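Local coordinates for hydrolase (Rhizobium meliloti, PDB 5HOE), which acts as an octameric carbohydrate acetylesterase of the GDSL-like (SGNH) hydrolase family, probably cleaving acetyl ester bonds, at residues S25-K34 with D203-S211; M125-L133 with P144-A152. All coordinates share one frame; numbering follows the deposited sequence. Where two conformers were deposited one is given.

Contact 1 of 2, residues S25-K34 with D203-S211. With PO4 (phosphate ion), chain E.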
# COMPACT_ATOMS: atom_id res chain seq x y z
N SER A 25 21.00 -10.56 18.42
CA SER A 25 21.35 -10.63 19.84
C SER A 25 22.77 -11.13 20.07
O SER A 25 23.38 -10.82 21.11
CB SER A 25 20.37 -11.53 20.60
OG SER A 25 20.38 -12.84 20.05
N LEU A 26 23.30 -11.96 19.16
CA LEU A 26 24.67 -12.43 19.36
C LEU A 26 25.66 -11.28 19.28
O LEU A 26 26.73 -11.35 19.90
CB LEU A 26 25.05 -13.48 18.31
CG LEU A 26 24.13 -14.68 18.15
CD1 LEU A 26 24.60 -15.55 16.98
CD2 LEU A 26 24.04 -15.45 19.45
N THR A 27 25.31 -10.22 18.55
CA THR A 27 26.14 -9.03 18.41
C THR A 27 25.79 -7.98 19.46
O THR A 27 26.68 -7.37 20.06
CB THR A 27 26.02 -8.50 16.98
OG1 THR A 27 26.53 -9.50 16.07
CG2 THR A 27 26.83 -7.24 16.80
N TRP A 28 24.50 -7.75 19.69
CA TRP A 28 24.07 -6.88 20.79
C TRP A 28 24.65 -7.35 22.13
O TRP A 28 25.11 -6.54 22.94
CB TRP A 28 22.54 -6.85 20.88
CG TRP A 28 22.01 -5.91 21.95
CD1 TRP A 28 21.98 -4.55 21.90
CD2 TRP A 28 21.46 -6.28 23.23
NE1 TRP A 28 21.44 -4.04 23.06
CE2 TRP A 28 21.13 -5.08 23.90
CE3 TRP A 28 21.23 -7.51 23.89
CZ2 TRP A 28 20.57 -5.06 25.17
CZ3 TRP A 28 20.68 -7.48 25.16
CH2 TRP A 28 20.36 -6.26 25.79
N GLY A 29 24.65 -8.66 22.37
CA GLY A 29 25.26 -9.21 23.57
C GLY A 29 24.25 -9.65 24.60
O GLY A 29 24.34 -9.29 25.78
N TRP A 30 23.29 -10.47 24.17
CA TRP A 30 22.26 -11.02 25.05
C TRP A 30 22.88 -12.04 26.01
O TRP A 30 23.41 -13.07 25.58
CB TRP A 30 21.21 -11.70 24.18
CG TRP A 30 20.05 -12.35 24.91
CD1 TRP A 30 20.09 -13.47 25.67
CD2 TRP A 30 18.69 -11.94 24.87
NE1 TRP A 30 18.84 -13.77 26.14
CE2 TRP A 30 17.95 -12.83 25.67
CE3 TRP A 30 18.02 -10.87 24.26
CZ2 TRP A 30 16.58 -12.71 25.87
CZ3 TRP A 30 16.66 -10.73 24.47
CH2 TRP A 30 15.95 -11.65 25.26
N ILE A 31 22.72 -11.81 27.30
CA ILE A 31 23.24 -12.75 28.30
C ILE A 31 22.25 -13.89 28.48
O ILE A 31 21.11 -13.64 28.89
CB ILE A 31 23.48 -12.06 29.65
CG1 ILE A 31 24.47 -10.91 29.51
CG2 ILE A 31 24.02 -13.09 30.67
CD1 ILE A 31 24.61 -10.06 30.79
N PRO A 32 22.61 -15.13 28.22
CA PRO A 32 21.64 -16.21 28.43
C PRO A 32 21.31 -16.37 29.90
O PRO A 32 22.19 -16.31 30.76
CB PRO A 32 22.34 -17.45 27.86
CG PRO A 32 23.78 -17.11 27.83
CD PRO A 32 23.93 -15.63 27.76
N VAL A 33 20.02 -16.58 30.20
CA VAL A 33 19.57 -16.65 31.59
C VAL A 33 18.48 -17.71 31.77
O VAL A 33 17.69 -17.99 30.86
CB VAL A 33 19.08 -15.29 32.15
CG1 VAL A 33 20.23 -14.27 32.23
CG2 VAL A 33 17.91 -14.74 31.35
N LYS A 34 18.42 -18.27 32.98
CA LYS A 34 17.54 -19.41 33.24
C LYS A 34 16.07 -19.06 33.03
O LYS A 34 15.29 -19.93 32.60
CB LYS A 34 17.75 -19.94 34.66
CG LYS A 34 17.27 -19.01 35.78
CD LYS A 34 16.96 -19.78 37.07
CE LYS A 34 18.20 -20.39 37.70
NZ LYS A 34 18.66 -21.65 37.04
N ASP A 203 26.77 -22.05 23.34
CA ASP A 203 26.99 -22.65 24.65
C ASP A 203 26.13 -22.07 25.76
O ASP A 203 26.27 -22.50 26.92
CB ASP A 203 28.49 -22.59 25.02
CG ASP A 203 29.02 -21.18 25.19
OD1 ASP A 203 28.38 -20.21 24.76
OD2 ASP A 203 30.13 -21.06 25.75
N GLY A 204 25.24 -21.12 25.46
CA GLY A 204 24.41 -20.54 26.50
C GLY A 204 23.32 -21.48 26.96
O GLY A 204 22.86 -22.35 26.22
N ILE A 205 22.88 -21.29 28.21
CA ILE A 205 21.93 -22.21 28.84
C ILE A 205 20.61 -22.28 28.06
O ILE A 205 19.91 -23.29 28.12
CB ILE A 205 21.72 -21.87 30.34
CG1 ILE A 205 20.72 -22.84 30.98
CG2 ILE A 205 21.27 -20.43 30.51
CD1 ILE A 205 21.02 -24.32 30.73
N ASP A 206 20.26 -21.22 27.33
CA ASP A 206 19.01 -21.21 26.58
C ASP A 206 19.08 -21.92 25.22
O ASP A 206 18.03 -22.08 24.60
CB ASP A 206 18.44 -19.78 26.43
CG ASP A 206 19.40 -18.81 25.74
OD1 ASP A 206 20.40 -19.25 25.10
OD2 ASP A 206 19.12 -17.59 25.79
N GLY A 207 20.26 -22.38 24.77
CA GLY A 207 20.41 -23.01 23.47
C GLY A 207 20.49 -22.06 22.29
O GLY A 207 20.48 -22.53 21.14
N ILE A 208 20.57 -20.74 22.53
CA ILE A 208 20.53 -19.72 21.48
C ILE A 208 21.70 -18.74 21.61
O ILE A 208 22.37 -18.42 20.63
CB ILE A 208 19.19 -18.95 21.53
CG1 ILE A 208 18.01 -19.88 21.26
CG2 ILE A 208 19.18 -17.81 20.51
CD1 ILE A 208 16.71 -19.40 21.85
N HIS A 209 21.97 -18.27 22.82
CA HIS A 209 22.95 -17.22 23.03
C HIS A 209 24.26 -17.80 23.57
O HIS A 209 24.41 -19.02 23.74
CB HIS A 209 22.34 -16.12 23.90
CG HIS A 209 21.05 -15.59 23.36
ND1 HIS A 209 19.82 -15.94 23.89
CD2 HIS A 209 20.79 -14.77 22.32
CE1 HIS A 209 18.86 -15.33 23.20
NE2 HIS A 209 19.42 -14.64 22.23
N LEU A 210 25.24 -16.92 23.78
CA LEU A 210 26.63 -17.32 24.03
C LEU A 210 27.14 -16.79 25.36
O LEU A 210 26.67 -15.78 25.88
CB LEU A 210 27.54 -16.81 22.90
CG LEU A 210 27.11 -16.97 21.44
CD1 LEU A 210 28.08 -16.21 20.55
CD2 LEU A 210 27.08 -18.43 21.11
N SER A 211 28.10 -17.52 25.93
CA SER A 211 28.81 -17.09 27.12
C SER A 211 29.82 -16.00 26.80
O SER A 211 30.20 -15.81 25.64
CB SER A 211 29.54 -18.29 27.74
OG SER A 211 30.65 -18.67 26.96
P PO4 E . 17.89 -13.46 19.17
O1 PO4 E . 18.46 -12.45 18.21
O2 PO4 E . 18.47 -14.81 18.86
O3 PO4 E . 17.98 -13.14 20.64
O4 PO4 E . 16.40 -13.50 19.06
O HOH W 1 24.52 -14.02 23.19
O HOH W 2 18.23 -16.07 27.85
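The five-membered ring of Trp30 lies face to face on the imidazole of His209, centroids 3.5 Å apart and planes tilted by 18°. Trp30 CG stands anti to the backbone N (chi1 180°), which lays the indole there, CD1 over the rim near ND1. Ile208 CG2 packs over the other imidazole face. In the ring plane, ND1 donates to Asp206 OD2 (2.6 Å), while NE2 donates to phosphate O3 (2.6 Å) and lies near Ser25 OG. Ser25, His209 and Asp206 are consistent with a catalytic triad; the phosphate, probably from the crystallisation liquor, also binds Ser25 N, Asn108 ND2 and Ala69 N, donors consistent with the oxyanion hole of SGNH hydrolases. Asp206 OD1 accepts from the backbone N atoms of Ile208 and His209, an Asx motif. An asparagine in place of Asp206 would probably weaken the grip on ND1 and leave the imidazole less firmly oriented. A water bridges Trp30 NE1, Val33 N and Asp206 OD2. Pro32 is tightly packed, CD 3.3 Å from Leu210 O; packing thins at exposed Ile205, whose CG2 is 4.1 Å from Val33 N. Leu26 crosses Leu210 at about a right angle and packs on Met104 of strand 100-104. Helix 25-28, following strand 17-23, here meets the loop between strand 192-195 and helix 212-229.

Contact 2 of 2, residues M125-L133 with P144-A152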
# COMPACT_ATOMS: atom_id res chain seq x y z
N MET A 125 20.80 -12.96 3.35
CA MET A 125 22.17 -12.49 3.53
C MET A 125 22.70 -11.88 2.24
O MET A 125 23.37 -10.83 2.27
CB MET A 125 23.06 -13.64 4.00
CG MET A 125 24.52 -13.26 4.16
SD MET A 125 24.85 -11.97 5.44
CE MET A 125 24.65 -12.88 6.97
N GLY A 126 22.39 -12.49 1.09
CA GLY A 126 22.85 -11.93 -0.17
C GLY A 126 22.30 -10.55 -0.42
O GLY A 126 22.99 -9.69 -0.97
N LYS A 127 21.04 -10.31 -0.03
CA LYS A 127 20.47 -8.97 -0.13
C LYS A 127 21.30 -7.97 0.66
O LYS A 127 21.58 -6.86 0.18
CB LYS A 127 19.02 -8.98 0.37
CG LYS A 127 18.31 -7.66 0.22
CD LYS A 127 16.91 -7.71 0.75
CE LYS A 127 16.19 -6.39 0.51
NZ LYS A 127 14.82 -6.36 1.13
N LEU A 128 21.70 -8.34 1.88
CA LEU A 128 22.49 -7.43 2.70
C LEU A 128 23.87 -7.20 2.09
O LEU A 128 24.36 -6.07 2.07
CB LEU A 128 22.62 -7.98 4.13
CG LEU A 128 21.32 -8.23 4.89
CD1 LEU A 128 21.60 -8.91 6.23
CD2 LEU A 128 20.57 -6.92 5.05
N VAL A 129 24.50 -8.25 1.57
CA VAL A 129 25.80 -8.09 0.94
C VAL A 129 25.71 -7.10 -0.22
O VAL A 129 26.55 -6.21 -0.38
CB VAL A 129 26.36 -9.45 0.49
CG1 VAL A 129 27.69 -9.29 -0.29
CG2 VAL A 129 26.59 -10.36 1.67
N GLY A 130 24.67 -7.25 -1.04
CA GLY A 130 24.45 -6.33 -2.15
C GLY A 130 24.25 -4.89 -1.70
O GLY A 130 24.68 -3.96 -2.38
N GLN A 131 23.57 -4.68 -0.57
CA GLN A 131 23.38 -3.32 -0.06
C GLN A 131 24.72 -2.69 0.31
O GLN A 131 24.91 -1.49 0.12
CB GLN A 131 22.44 -3.32 1.15
CG GLN A 131 21.00 -3.56 0.79
CD GLN A 131 20.09 -3.73 1.96
OE1 GLN A 131 20.52 -4.07 3.06
NE2 GLN A 131 18.80 -3.49 1.74
N VAL A 132 25.65 -3.48 0.84
CA VAL A 132 26.98 -2.93 1.11
C VAL A 132 27.72 -2.64 -0.18
O VAL A 132 28.32 -1.57 -0.36
CB VAL A 132 27.79 -3.87 2.03
CG1 VAL A 132 29.12 -3.25 2.32
CG2 VAL A 132 27.04 -4.14 3.31
N LEU A 133 27.71 -3.60 -1.11
CA LEU A 133 28.50 -3.44 -2.32
C LEU A 133 28.03 -2.29 -3.19
O LEU A 133 28.82 -1.77 -4.00
CB LEU A 133 28.48 -4.73 -3.12
CG LEU A 133 29.13 -5.92 -2.41
CD1 LEU A 133 29.01 -7.17 -3.27
CD2 LEU A 133 30.60 -5.64 -2.09
N PRO A 144 34.44 5.04 -1.12
CA PRO A 144 34.17 3.79 -1.85
C PRO A 144 33.32 2.83 -1.04
O PRO A 144 33.12 2.97 0.17
CB PRO A 144 35.56 3.19 -2.05
CG PRO A 144 36.32 3.67 -0.86
CD PRO A 144 35.83 5.08 -0.63
N ALA A 145 32.83 1.81 -1.73
CA ALA A 145 32.13 0.73 -1.05
C ALA A 145 33.08 -0.02 -0.12
O ALA A 145 34.25 -0.28 -0.47
CB ALA A 145 31.52 -0.24 -2.05
N PRO A 146 32.61 -0.40 1.07
CA PRO A 146 33.40 -1.24 1.98
C PRO A 146 33.54 -2.65 1.44
O PRO A 146 32.77 -3.10 0.60
CB PRO A 146 32.55 -1.28 3.25
CG PRO A 146 31.44 -0.33 3.07
CD PRO A 146 31.28 -0.11 1.62
N LYS A 147 34.53 -3.37 1.99
CA LYS A 147 34.55 -4.82 1.87
C LYS A 147 33.49 -5.43 2.79
O LYS A 147 32.93 -4.76 3.67
CB LYS A 147 35.95 -5.35 2.22
CG LYS A 147 37.03 -4.92 1.23
CD LYS A 147 38.41 -5.39 1.65
CE LYS A 147 39.42 -5.25 0.51
NZ LYS A 147 39.46 -3.87 -0.02
N VAL A 148 33.22 -6.72 2.59
CA VAL A 148 32.18 -7.44 3.32
C VAL A 148 32.77 -8.72 3.89
O VAL A 148 33.43 -9.49 3.17
CB VAL A 148 30.96 -7.77 2.43
CG1 VAL A 148 29.91 -8.53 3.23
CG2 VAL A 148 30.36 -6.50 1.87
N LEU A 149 32.51 -8.98 5.17
CA LEU A 149 32.79 -10.28 5.77
C LEU A 149 31.46 -10.89 6.19
O LEU A 149 30.81 -10.39 7.12
CB LEU A 149 33.74 -10.14 6.95
CG LEU A 149 34.01 -11.42 7.75
CD1 LEU A 149 34.64 -12.53 6.88
CD2 LEU A 149 34.87 -11.11 8.96
N VAL A 150 31.05 -11.96 5.51
CA VAL A 150 29.86 -12.73 5.86
C VAL A 150 30.25 -13.71 6.96
O VAL A 150 31.21 -14.48 6.80
CB VAL A 150 29.32 -13.48 4.63
CG1 VAL A 150 28.18 -14.41 5.01
CG2 VAL A 150 28.87 -12.48 3.56
N VAL A 151 29.51 -13.73 8.06
CA VAL A 151 29.76 -14.65 9.16
C VAL A 151 28.56 -15.55 9.32
O VAL A 151 27.45 -15.08 9.61
CB VAL A 151 30.05 -13.91 10.48
CG1 VAL A 151 30.33 -14.88 11.63
CG2 VAL A 151 31.22 -12.96 10.29
N ALA A 152 28.77 -16.85 9.14
CA ALA A 152 27.71 -17.79 9.45
C ALA A 152 27.66 -17.97 10.97
O ALA A 152 28.70 -18.23 11.60
CB ALA A 152 27.95 -19.14 8.78
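Ala145 places its methyl group against the end of helix 118-133, with CB 3.7 Å from Leu133 O, and so begins an apolar seam in the α/β fold. Strand 100-104, helix 118-133 and strand 147-152 form a β-α-β crossover in the parallel sheet; this contact joins its helix to its second strand. Helix 125-133 and strand 147-152 run nearly antiparallel, at 162°, with axes 8.6 Å apart at their closest. Pro146 follows, lying obliquely against Val132, with its CG 3.8 Å from Val132 CG1 and its CD beside Val132 O. Lys147 then turns its side chain away from the helix, and Val148 comes back toward it as the broadest part of the seam. Its two methyls divide the work. CG2 presses on Val132 CG1 at 3.5 Å and also meets Leu133 CD2, which comes across it at about a right angle. CG1, anti to the backbone N, slants toward Val129 CG2 at 4.1 Å. Leu149 faces the other side of the sheet. Val150 returns to the helix side and splits its branches in the same way: CG2 packs on Val129 CG2 at 3.6 Å, so that one methyl of Val129 lies against two strand residues, while CG1 faces Met125. Tyr182 of helix 171-189 touches both Met125 and Val150, closing this end of the layer. Val151 turns away from the helix and packs on Ile102 and Met104 of strand 100-104. Met125 reaches Val150 tip to tip, CG to CG1 at 3.9 Å, and its chain then bends at chi2 (63°) and chi3 (75°), which carries SD past Val150 CG1 and leaves CE 4.4 Å from Val151 O.

In the fold
Contact 1 and contact 2 lie on opposite sides of the chain's centre, their own centres about 25 Å apart and their nearest atoms about 7 Å, without touching. Contact 2 is a core contact, joining a helix to the adjacent sheet strand almost wholly through apolar side chains. Contact 1 is partly buried and built mainly of loops beyond the sheet; its chemistry is aromatic and polar, with ordered waters and a bound phosphate. The two share no helix or strand. Strand 100-104 nevertheless relates them: Met104 touches Leu26 of contact 1 and Val151 of contact 2, so both contacts border that strand through the same residue.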